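Local structure of conserved hypothetical secreted protein (Helicobacter pylori, 4RNZ) at residues Ser165-Leu170 and Lys342-Leu347; Gln57-Ile60 and Leu66-His69; Ala247-Val252 and His299-Val304; Asp104-Lys107 and Asp111-Leu114. The protein is a cell-shape determinant of the M23B metallopeptidase family that probably cleaves peptidoglycan peptides with a zinc-dependent active site. One frame throughout, in Å; residues are numbered along the deposited sequence.

Contact 1: Ser165-Leu170 and Lys342-Leu347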
loop_
_atom_site.group_PDB
_atom_site.type_symbol
_atom_site.label_atom_id
_atom_site.label_comp_id
_atom_site.label_asym_id
_atom_site.label_seq_id
_atom_site.Cartn_x
_atom_site.Cartn_y
_atom_site.Cartn_z
ATOM N N SER A 165 -32.544 1.714 -1.686
ATOM C CA SER A 165 -32.600 2.387 -0.379
ATOM C C SER A 165 -31.747 1.775 0.751
ATOM O O SER A 165 -31.697 2.343 1.837
ATOM C CB SER A 165 -34.053 2.543 0.097
ATOM O OG SER A 165 -34.671 3.632 -0.557
ATOM N N ASN A 166 -31.087 0.642 0.516
ATOM C CA ASN A 166 -30.203 0.063 1.519
ATOM C C ASN A 166 -28.767 0.562 1.348
ATOM O O ASN A 166 -28.282 0.690 0.225
ATOM C CB ASN A 166 -30.261 -1.463 1.494
ATOM C CG ASN A 166 -31.428 -2.007 2.312
ATOM O OD1 ASN A 166 -32.518 -1.457 2.280
ATOM N ND2 ASN A 166 -31.190 -3.074 3.065
ATOM N N GLN A 167 -28.102 0.833 2.471
ATOM C CA GLN A 167 -26.761 1.426 2.462
ATOM C C GLN A 167 -25.718 0.428 2.975
ATOM O O GLN A 167 -25.931 -0.236 3.994
ATOM C CB GLN A 167 -26.780 2.736 3.248
ATOM C CG GLN A 167 -27.912 3.637 2.755
ATOM C CD GLN A 167 -27.721 5.111 3.052
ATOM O OE1 GLN A 167 -27.291 5.491 4.141
ATOM N NE2 GLN A 167 -28.066 5.959 2.080
ATOM N N TYR A 168 -24.612 0.318 2.227
ATOM C CA TYR A 168 -23.586 -0.698 2.435
ATOM C C TYR A 168 -22.288 0.031 2.732
ATOM O O TYR A 168 -21.675 0.660 1.854
ATOM C CB TYR A 168 -23.462 -1.609 1.214
ATOM C CG TYR A 168 -24.770 -2.325 0.945
ATOM C CD1 TYR A 168 -25.122 -3.469 1.666
ATOM C CD2 TYR A 168 -25.682 -1.823 0.016
ATOM C CE1 TYR A 168 -26.334 -4.108 1.451
ATOM C CE2 TYR A 168 -26.895 -2.459 -0.211
ATOM C CZ TYR A 168 -27.215 -3.594 0.509
ATOM O OH TYR A 168 -28.417 -4.213 0.284
ATOM N N TYR A 169 -21.912 -0.038 3.998
ATOM C CA TYR A 169 -20.803 0.727 4.537
ATOM C C TYR A 169 -19.549 -0.096 4.663
ATOM O O TYR A 169 -19.594 -1.298 4.969
ATOM C CB TYR A 169 -21.158 1.205 5.921
ATOM C CG TYR A 169 -22.198 2.284 5.968
ATOM C CD1 TYR A 169 -21.830 3.614 5.910
ATOM C CD2 TYR A 169 -23.542 1.985 6.113
ATOM C CE1 TYR A 169 -22.763 4.622 6.002
ATOM C CE2 TYR A 169 -24.486 2.997 6.198
ATOM C CZ TYR A 169 -24.086 4.312 6.138
ATOM O OH TYR A 169 -24.996 5.344 6.208
ATOM N N LEU A 170 -18.412 0.565 4.498
ATOM C CA LEU A 170 -17.197 -0.000 5.002
ATOM C C LEU A 170 -16.292 1.078 5.574
ATOM O O LEU A 170 -16.399 2.252 5.214
ATOM C CB LEU A 170 -16.494 -0.836 3.951
ATOM C CG LEU A 170 -16.076 -0.181 2.655
ATOM C CD1 LEU A 170 -14.703 0.478 2.764
ATOM C CD2 LEU A 170 -16.038 -1.271 1.592
ATOM N N LYS A 342 -23.212 11.511 10.623
ATOM C CA LYS A 342 -22.677 12.661 9.916
ATOM C C LYS A 342 -22.878 12.531 8.416
ATOM O O LYS A 342 -23.273 13.497 7.771
ATOM C CB LYS A 342 -21.208 12.896 10.294
ATOM C CG LYS A 342 -20.416 13.746 9.329
ATOM C CD LYS A 342 -20.988 15.133 9.145
ATOM C CE LYS A 342 -20.804 15.978 10.360
ATOM N NZ LYS A 342 -20.994 17.389 9.940
ATOM N N LEU A 343 -22.642 11.356 7.839
ATOM C CA LEU A 343 -22.875 11.192 6.406
ATOM C C LEU A 343 -24.333 11.529 6.018
ATOM O O LEU A 343 -24.581 12.208 5.015
ATOM C CB LEU A 343 -22.495 9.790 5.930
ATOM C CG LEU A 343 -22.791 9.507 4.455
ATOM C CD1 LEU A 343 -22.034 10.468 3.533
ATOM C CD2 LEU A 343 -22.479 8.063 4.104
ATOM N N GLU A 344 -25.295 11.054 6.796
ATOM C CA GLU A 344 -26.707 11.364 6.520
ATOM C C GLU A 344 -26.974 12.850 6.496
ATOM O O GLU A 344 -27.641 13.352 5.579
ATOM C CB GLU A 344 -27.633 10.694 7.552
ATOM C CG GLU A 344 -27.745 9.188 7.361
ATOM C CD GLU A 344 -27.980 8.788 5.903
ATOM O OE1 GLU A 344 -28.908 9.351 5.251
ATOM O OE2 GLU A 344 -27.233 7.908 5.406
ATOM N N GLU A 345 -26.433 13.544 7.496
ATOM C CA GLU A 345 -26.562 14.987 7.585
ATOM C C GLU A 345 -25.962 15.684 6.378
ATOM O O GLU A 345 -26.532 16.648 5.889
ATOM C CB GLU A 345 -25.937 15.528 8.879
ATOM C CG GLU A 345 -26.727 15.138 10.125
ATOM C CD GLU A 345 -26.071 15.576 11.424
ATOM O OE1 GLU A 345 -25.185 16.459 11.385
ATOM O OE2 GLU A 345 -26.448 15.032 12.485
ATOM N N LEU A 346 -24.813 15.198 5.901
ATOM C CA LEU A 346 -24.165 15.786 4.719
ATOM C C LEU A 346 -24.965 15.540 3.457
ATOM O O LEU A 346 -25.037 16.417 2.584
ATOM C CB LEU A 346 -22.737 15.247 4.540
ATOM C CG LEU A 346 -21.723 15.717 5.585
ATOM C CD1 LEU A 346 -20.439 14.881 5.493
ATOM C CD2 LEU A 346 -21.440 17.208 5.408
ATOM N N LEU A 347 -25.549 14.344 3.344
ATOM C CA LEU A 347 -26.414 14.030 2.207
ATOM C C LEU A 347 -27.663 14.905 2.250
ATOM O O LEU A 347 -28.140 15.329 1.205
ATOM C CB LEU A 347 -26.818 12.561 2.175
ATOM C CG LEU A 347 -25.729 11.561 1.764
ATOM C CD1 LEU A 347 -26.106 10.178 2.256
ATOM C CD2 LEU A 347 -25.475 11.548 0.261
#
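Tyr169 and Leu343 make the apolar part of this contact. CE1 of the tyrosine ring lies 3.9 Å from CD2 of Leu343, and the methyl approaches the ring at a slant. Beside this pair is a polar cluster. The carboxylate of Glu344 reaches toward the strand with OE2, which is 3.5 Å from the phenol OH of Tyr169. The side-chain amide of Gln167 comes at the same carboxylate from the opposite direction. The planes of amide and carboxylate are turned 48° apart. The carboxylate plane stands steeply to the tyrosine ring, at 77°.

Torsions explain the reach of the glutamate. Glu344 leaves the helix at a slant to the strand, but the bend at chi2 (-46°) brings OE2 across to Gln167 and Tyr169.

The backbones stay well apart. The axes of strand 166-170 and helix 342-347 pass 13.0 Å from each other, so the contact is made by side chains, not by backbone. Met160 of strand 153-163 touches Gln167, Tyr169 and Leu343. Ala138 of strand 136-146 also touches Leu343. The contact thus packs the long C-terminal helix 326-348 against the sheet of the second domain, away from the zinc site.

Leu343 is the buried member; Tyr169, Gln167 and Glu344 are partly exposed. The chemistry is that of an apolar touch with a polar margin, where the Glu344 carboxylate lies close to the Tyr169 hydroxyl and the Gln167 amide group.

Contact 2: Gln57-Ile60 and Leu66-His69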
loop_
_atom_site.group_PDB
_atom_site.type_symbol
_atom_site.label_atom_id
_atom_site.label_comp_id
_atom_site.label_asym_id
_atom_site.label_seq_id
_atom_site.Cartn_x
_atom_site.Cartn_y
_atom_site.Cartn_z
ATOM N N GLN A 57 22.656 15.941 -2.007
ATOM C CA GLN A 57 21.572 15.383 -1.198
ATOM C C GLN A 57 20.520 14.712 -2.042
ATOM O O GLN A 57 20.253 15.135 -3.163
ATOM C CB GLN A 57 20.871 16.454 -0.399
ATOM C CG GLN A 57 21.573 16.834 0.864
ATOM C CD GLN A 57 20.616 17.531 1.765
ATOM O OE1 GLN A 57 20.064 16.933 2.690
ATOM N NE2 GLN A 57 20.349 18.792 1.456
ATOM N N ALA A 58 19.907 13.680 -1.471
ATOM C CA ALA A 58 18.750 13.036 -2.083
ATOM C C ALA A 58 17.815 12.491 -1.016
ATOM O O ALA A 58 18.266 11.977 0.036
ATOM C CB ALA A 58 19.187 11.928 -3.004
ATOM N N LEU A 59 16.512 12.608 -1.305
ATOM C CA LEU A 59 15.474 12.059 -0.470
ATOM C C LEU A 59 14.631 11.160 -1.377
ATOM O O LEU A 59 14.009 11.644 -2.332
ATOM C CB LEU A 59 14.626 13.155 0.157
ATOM C CG LEU A 59 15.331 14.101 1.135
ATOM C CD1 LEU A 59 14.386 15.234 1.505
ATOM C CD2 LEU A 59 15.805 13.366 2.383
ATOM N N ILE A 60 14.663 9.865 -1.083
ATOM C CA ILE A 60 14.076 8.830 -1.926
ATOM C C ILE A 60 13.140 7.966 -1.073
ATOM O O ILE A 60 13.586 7.244 -0.180
ATOM C CB ILE A 60 15.158 7.937 -2.554
ATOM C CG1 ILE A 60 16.146 8.775 -3.395
ATOM C CG2 ILE A 60 14.527 6.860 -3.428
ATOM C CD1 ILE A 60 17.452 8.031 -3.704
ATOM N N LEU A 66 8.742 6.323 5.290
ATOM C CA LEU A 66 10.191 6.166 5.416
ATOM C C LEU A 66 10.887 6.479 4.096
ATOM O O LEU A 66 10.401 6.123 2.999
ATOM C CB LEU A 66 10.541 4.735 5.831
ATOM C CG LEU A 66 11.966 4.511 6.323
ATOM C CD1 LEU A 66 12.173 5.129 7.699
ATOM C CD2 LEU A 66 12.267 3.011 6.366
ATOM N N GLN A 67 12.039 7.137 4.200
ATOM C CA GLN A 67 12.809 7.514 3.020
ATOM C C GLN A 67 14.301 7.352 3.231
ATOM O O GLN A 67 14.805 7.418 4.335
ATOM C CB GLN A 67 12.520 8.971 2.586
ATOM C CG GLN A 67 12.963 10.061 3.551
ATOM C CD GLN A 67 12.359 11.441 3.237
ATOM O OE1 GLN A 67 12.165 11.813 2.084
ATOM N NE2 GLN A 67 12.071 12.201 4.278
ATOM N N ILE A 68 15.007 7.150 2.130
ATOM C CA ILE A 68 16.451 7.149 2.157
ATOM C C ILE A 68 16.902 8.596 2.065
ATOM O O ILE A 68 16.480 9.310 1.161
ATOM C CB ILE A 68 17.007 6.413 0.934
ATOM C CG1 ILE A 68 16.761 4.916 1.086
ATOM C CG2 ILE A 68 18.498 6.701 0.730
ATOM C CD1 ILE A 68 17.024 4.152 -0.198
ATOM N N HIS A 69 17.769 9.002 2.983
ATOM C CA HIS A 69 18.454 10.283 2.890
ATOM C C HIS A 69 19.938 10.059 2.606
ATOM O O HIS A 69 20.660 9.513 3.450
ATOM C CB HIS A 69 18.286 11.041 4.207
ATOM C CG HIS A 69 18.895 12.414 4.210
ATOM N ND1 HIS A 69 19.318 13.044 5.371
ATOM C CD2 HIS A 69 19.162 13.273 3.197
ATOM C CE1 HIS A 69 19.830 14.223 5.065
ATOM N NE2 HIS A 69 19.724 14.398 3.758
#
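The imidazole of His69 is met at its edge by two oxygens of the neighbouring strand. OE1 of Gln57 accepts a hydrogen bond from NE2 at 2.8 Å, close to the ring plane. The carbonyl O of Ala58 lies near the same plane, beside CD2. Leu59 CD2 approaches CD2 of His69 obliquely at 3.5 Å, and the two side chains run alongside each other.

The bond from NE2 is nearly straight, with an angle of 160° at the hydrogen. It falls on a lone pair of the Gln57 amide, in the carbonyl plane. The histidine CG is anti to the backbone N (chi1 -177°), which carries the ring back along the sheet toward Gln57. This hold at NE2 should limit rotation of the ring.

Leu59 and His69 form an antiparallel non-hydrogen-bonded pair. Ile60 and Ile68 are the adjacent hydrogen-bonded pair: Ile60 N gives to Ile68 O at 2.9 Å, and Ile68 N gives to Ile60 O at 2.7 Å. Their side chains meet on the other face, with the CB atoms 4.2 Å apart. Gln67 OE1 lies 3.4 Å from Leu59 CB. OE1 accepts from Arg146, while NE2 donates to the carbonyl of Pro83.

This beta hairpin forms the middle of the five-stranded antiparallel sheet of the N-terminal domain. Strand 44-49 flanks it beside 55-61, and strand 76-83 beside 66-73.

Contact 3: Ala247-Val252 and His299-Val304; sequences AGYGKV and HLHFGV. With ZN (zinc ion), chain B.
The zinc site of the M23 peptidase domain contains this contact, in which Tyr249 sets CE1 over one face of the metal ligand His301. ND1 of His301 binds the zinc at 2.0 Å. Glu34, His219 and Asp223 complete the ligands from the protein. Glu34 comes from the N-terminal part of the chain, consistent with a site blocked in this form.

Tyr249 CE1 lies over the imidazole, 3.8 Å from CD2 of His301 and displaced toward the rim of the ring. The two rings are inclined by 40°, with their centroids 5.3 Å apart.

A water links the polar ends. NE2 of His301 donates to it at 2.8 Å, in the plane of the imidazole. The water in turn donates to Tyr249 OH at 3.1 Å. The phenol is also hydrogen-bonded to Glu38. Zinc on one nitrogen and water on the other fix the rotation of the imidazole. With chi1 at 171°, the His301 ring is swung away from its own backbone N and toward Tyr249.

Tyr249 sits in the loop between strands 245-246 and 252-257. Together with Gly250 it faces Lys246 in a classic beta bulge. Its ring also rests on Val263 and Ala265 of strand 260-267. That strand pairs with 299-306 on one side, where the backbones of His301 and Ala265 are hydrogen-bonded. Strand 222-225, which carries Asp223, pairs with 299-306 as well.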
loop_
_atom_site.group_PDB
_atom_site.type_symbol
_atom_site.label_atom_id
_atom_site.label_comp_id
_atom_site.label_asym_id
_atom_site.label_seq_id
_atom_site.Cartn_x
_atom_site.Cartn_y
_atom_site.Cartn_z
ATOM N N ALA A 247 18.677 -5.967 -6.297
ATOM C CA ALA A 247 19.715 -5.830 -5.307
ATOM C C ALA A 247 19.049 -5.733 -3.950
ATOM O O ALA A 247 18.140 -4.935 -3.783
ATOM C CB ALA A 247 20.541 -4.579 -5.574
ATOM N N GLY A 248 19.488 -6.552 -2.996
ATOM C CA GLY A 248 18.957 -6.525 -1.637
ATOM C C GLY A 248 17.910 -7.620 -1.427
ATOM O O GLY A 248 17.725 -8.094 -0.316
ATOM N N TYR A 249 17.249 -8.029 -2.501
ATOM C CA TYR A 249 16.299 -9.139 -2.446
ATOM C C TYR A 249 16.837 -10.408 -3.098
ATOM O O TYR A 249 16.272 -11.490 -2.897
ATOM C CB TYR A 249 15.030 -8.766 -3.178
ATOM C CG TYR A 249 13.998 -7.971 -2.429
ATOM C CD1 TYR A 249 13.891 -8.023 -1.044
ATOM C CD2 TYR A 249 13.061 -7.229 -3.133
ATOM C CE1 TYR A 249 12.909 -7.316 -0.377
ATOM C CE2 TYR A 249 12.080 -6.519 -2.484
ATOM C CZ TYR A 249 12.005 -6.571 -1.095
ATOM O OH TYR A 249 11.034 -5.881 -0.422
ATOM N N GLY A 250 17.892 -10.292 -3.900
ATOM C CA GLY A 250 18.313 -11.398 -4.740
ATOM C C GLY A 250 17.237 -11.736 -5.752
ATOM O O GLY A 250 16.625 -10.830 -6.336
ATOM N N LYS A 251 16.983 -13.030 -5.960
ATOM C CA LYS A 251 15.886 -13.448 -6.839
ATOM C C LYS A 251 14.545 -13.261 -6.144
ATOM O O LYS A 251 14.369 -13.676 -4.998
ATOM C CB LYS A 251 16.025 -14.912 -7.288
ATOM C CG LYS A 251 17.131 -15.125 -8.306
ATOM C CD LYS A 251 17.251 -16.566 -8.759
ATOM C CE LYS A 251 18.650 -16.856 -9.263
ATOM N NZ LYS A 251 18.707 -18.264 -9.724
ATOM N N VAL A 252 13.605 -12.674 -6.861
ATOM C CA VAL A 252 12.333 -12.312 -6.289
ATOM C C VAL A 252 11.199 -12.444 -7.316
ATOM O O VAL A 252 11.368 -12.231 -8.525
ATOM C CB VAL A 252 12.420 -10.895 -5.666
ATOM C CG1 VAL A 252 12.950 -9.891 -6.676
ATOM C CG2 VAL A 252 11.070 -10.443 -5.141
ATOM N N HIS A 299 16.662 -17.738 4.114
ATOM C CA HIS A 299 15.299 -17.358 4.513
ATOM C C HIS A 299 14.494 -16.868 3.315
ATOM O O HIS A 299 15.047 -16.486 2.294
ATOM C CB HIS A 299 15.321 -16.273 5.618
ATOM C CG HIS A 299 15.866 -14.950 5.167
ATOM N ND1 HIS A 299 17.199 -14.755 4.884
ATOM C CD2 HIS A 299 15.257 -13.756 4.947
ATOM C CE1 HIS A 299 17.391 -13.500 4.503
ATOM N NE2 HIS A 299 16.228 -12.873 4.536
ATOM N N LEU A 300 13.179 -16.930 3.438
ATOM C CA LEU A 300 12.259 -16.289 2.497
ATOM C C LEU A 300 11.853 -14.961 3.125
ATOM O O LEU A 300 11.366 -14.935 4.249
ATOM C CB LEU A 300 11.020 -17.153 2.283
ATOM C CG LEU A 300 9.859 -16.462 1.558
ATOM C CD1 LEU A 300 10.282 -16.128 0.136
ATOM C CD2 LEU A 300 8.641 -17.342 1.606
ATOM N N HIS A 301 12.049 -13.868 2.403
ATOM C CA HIS A 301 11.434 -12.610 2.785
ATOM C C HIS A 301 10.075 -12.562 2.072
ATOM O O HIS A 301 10.030 -12.613 0.842
ATOM C CB HIS A 301 12.312 -11.425 2.392
ATOM C CG HIS A 301 11.632 -10.106 2.563
ATOM N ND1 HIS A 301 11.886 -9.284 3.632
ATOM C CD2 HIS A 301 10.670 -9.495 1.837
ATOM C CE1 HIS A 301 11.118 -8.210 3.552
ATOM N NE2 HIS A 301 10.370 -8.314 2.469
ATOM N N PHE A 302 8.991 -12.483 2.849
ATOM C CA PHE A 302 7.619 -12.464 2.341
ATOM C C PHE A 302 7.004 -11.116 2.651
ATOM O O PHE A 302 6.834 -10.763 3.815
ATOM C CB PHE A 302 6.776 -13.598 2.957
ATOM C CG PHE A 302 5.307 -13.628 2.515
ATOM C CD1 PHE A 302 4.942 -13.509 1.180
ATOM C CD2 PHE A 302 4.301 -13.774 3.453
ATOM C CE1 PHE A 302 3.611 -13.547 0.788
ATOM C CE2 PHE A 302 2.976 -13.825 3.073
ATOM C CZ PHE A 302 2.625 -13.693 1.737
ATOM N N GLY A 303 6.713 -10.357 1.603
ATOM C CA GLY A 303 6.154 -9.017 1.745
ATOM C C GLY A 303 4.764 -8.867 1.149
ATOM O O GLY A 303 4.453 -9.467 0.119
ATOM N N VAL A 304 3.929 -8.067 1.809
ATOM C CA VAL A 304 2.614 -7.766 1.315
ATOM C C VAL A 304 2.409 -6.257 1.348
ATOM O O VAL A 304 2.722 -5.615 2.345
ATOM C CB VAL A 304 1.509 -8.482 2.102
ATOM C CG1 VAL A 304 0.129 -8.113 1.546
ATOM C CG2 VAL A 304 1.714 -10.002 2.029
HETATM ZN ZN ZN B . 12.959 -9.378 5.336
HETATM O O HOH W 1 8.556 -6.413 1.437
#

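Contact 4: Asp104-Lys107 and Asp111-Leu114; sequences DIIK and DPLL
Ile105 faces the following helix and touches Leu114: its CG2 lies 4.4 Å from CD2 of that leucine. The same methyl is 4.5 Å from the carbonyl O of Asp111. The contact with Leu114 is a loose apolar one; that with the carbonyl O is at the limit of touching. Ile105 also meets Ala115, Leu118 and Met119, so it packs along the side of helix 112-121.

Ile106 makes the closer approach. Its terminal methyl CD1 lies against the start of the second helix, 3.4 Å from Pro112 N and 3.8 Å from Pro112 CG. The distance from CD1 to Pro112 CA is 3.5 Å, tighter than usual for two carbons. CG1 lies beside the backbone N (chi1 -61°), and a further bend at chi2 (-64°) turns CD1 to the proline. The methyl therefore sits on the backbone at the Asp111-Pro112 junction as well as on the proline ring.

Asp111 is the N-cap of helix 112-121. OD1 accepts from Leu113 N at 2.9 Å, and this donor stands above the carboxylate plane. OD2 takes a weak bond from Leu114 N at 3.3 Å. OD2 also forms a salt bridge with Arg143. The carboxylate thus caps one amide firmly and a second weakly, and the arginine and the helix end would both tend to favour its charged form. The Asp111 N in turn is hydrogen-bonded to Thr109 OG1.

The Leu114 side chain packs on Ile139 and Tyr141 of strand 136-146 and on Ile156 of strand 153-163. Two consecutive helices are joined by a short turn, the second opening with an Asp N-cap and proline at N1, a usual helix start.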
loop_
_atom_site.group_PDB
_atom_site.type_symbol
_atom_site.label_atom_id
_atom_site.label_comp_id
_atom_site.label_asym_id
_atom_site.label_seq_id
_atom_site.Cartn_x
_atom_site.Cartn_y
_atom_site.Cartn_z
ATOM N N ASP A 104 -17.701 8.114 -12.995
ATOM C CA ASP A 104 -18.168 9.182 -12.138
ATOM C C ASP A 104 -17.140 9.606 -11.084
ATOM O O ASP A 104 -16.937 10.804 -10.865
ATOM C CB ASP A 104 -19.490 8.803 -11.498
ATOM C CG ASP A 104 -20.640 8.793 -12.504
ATOM O OD1 ASP A 104 -20.498 9.341 -13.622
ATOM O OD2 ASP A 104 -21.685 8.199 -12.186
ATOM N N ILE A 105 -16.478 8.645 -10.444
ATOM C CA ILE A 105 -15.430 8.993 -9.476
ATOM C C ILE A 105 -14.330 9.782 -10.163
ATOM O O ILE A 105 -13.830 10.779 -9.622
ATOM C CB ILE A 105 -14.844 7.743 -8.797
ATOM C CG1 ILE A 105 -15.894 7.153 -7.859
ATOM C CG2 ILE A 105 -13.589 8.080 -7.992
ATOM C CD1 ILE A 105 -15.696 5.694 -7.557
ATOM N N ILE A 106 -13.950 9.354 -11.363
ATOM C CA ILE A 106 -12.907 10.089 -12.100
ATOM C C ILE A 106 -13.391 11.502 -12.438
ATOM O O ILE A 106 -12.644 12.475 -12.306
ATOM C CB ILE A 106 -12.480 9.360 -13.375
ATOM C CG1 ILE A 106 -11.896 7.981 -13.037
ATOM C CG2 ILE A 106 -11.469 10.186 -14.168
ATOM C CD1 ILE A 106 -10.634 8.015 -12.227
ATOM N N LYS A 107 -14.643 11.620 -12.859
ATOM C CA LYS A 107 -15.177 12.945 -13.162
ATOM C C LYS A 107 -15.039 13.877 -11.970
ATOM O O LYS A 107 -14.622 15.020 -12.133
ATOM C CB LYS A 107 -16.638 12.895 -13.594
ATOM C CG LYS A 107 -17.124 14.258 -14.077
ATOM C CD LYS A 107 -18.637 14.391 -14.095
ATOM C CE LYS A 107 -19.016 15.759 -14.657
ATOM N NZ LYS A 107 -20.470 16.059 -14.509
ATOM N N ASP A 111 -9.039 11.092 -10.110
ATOM C CA ASP A 111 -8.115 10.188 -9.432
ATOM C C ASP A 111 -8.404 8.695 -9.614
ATOM O O ASP A 111 -9.182 8.107 -8.870
ATOM C CB ASP A 111 -8.059 10.493 -7.963
ATOM C CG ASP A 111 -7.021 9.632 -7.251
ATOM O OD1 ASP A 111 -6.135 9.066 -7.916
ATOM O OD2 ASP A 111 -7.107 9.524 -6.050
ATOM N N PRO A 112 -7.718 8.081 -10.565
ATOM C CA PRO A 112 -7.793 6.642 -10.796
ATOM C C PRO A 112 -7.408 5.799 -9.583
ATOM O O PRO A 112 -7.932 4.710 -9.408
ATOM C CB PRO A 112 -6.840 6.424 -11.973
ATOM C CG PRO A 112 -6.822 7.740 -12.686
ATOM C CD PRO A 112 -6.897 8.763 -11.588
ATOM N N LEU A 113 -6.525 6.301 -8.732
ATOM C CA LEU A 113 -6.084 5.540 -7.568
ATOM C C LEU A 113 -7.247 5.311 -6.610
ATOM O O LEU A 113 -7.461 4.189 -6.159
ATOM C CB LEU A 113 -4.940 6.249 -6.855
ATOM C CG LEU A 113 -3.698 6.456 -7.738
ATOM C CD1 LEU A 113 -2.697 7.356 -7.026
ATOM C CD2 LEU A 113 -3.038 5.150 -8.115
ATOM N N LEU A 114 -7.990 6.381 -6.317
ATOM C CA LEU A 114 -9.158 6.316 -5.439
ATOM C C LEU A 114 -10.230 5.421 -6.057
ATOM O O LEU A 114 -10.861 4.622 -5.350
ATOM C CB LEU A 114 -9.732 7.713 -5.177
ATOM C CG LEU A 114 -10.930 7.811 -4.245
ATOM C CD1 LEU A 114 -10.570 7.425 -2.826
ATOM C CD2 LEU A 114 -11.502 9.218 -4.251
#

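How the contacts relate
From the N terminus, contact 2 comes first and closes the short turn between strands 55-61 and 66-73 of the N-terminal domain. Contact 4 follows and closes the tight connection between helices 101-109 and 112-121. Contact 1 then opens at strand 166-172 and closes only at helix 326-348, so it spans the whole peptidase portion. Contact 3 falls within that span and joins the loop after strand 245-246 to strand 299-306. No contacts cross. Contacts 1 and 4 lie on one side of the chain's centre, with centres about 20 Å apart. Contact 3 lies on the opposite side, about 43 Å from contact 1 between centres.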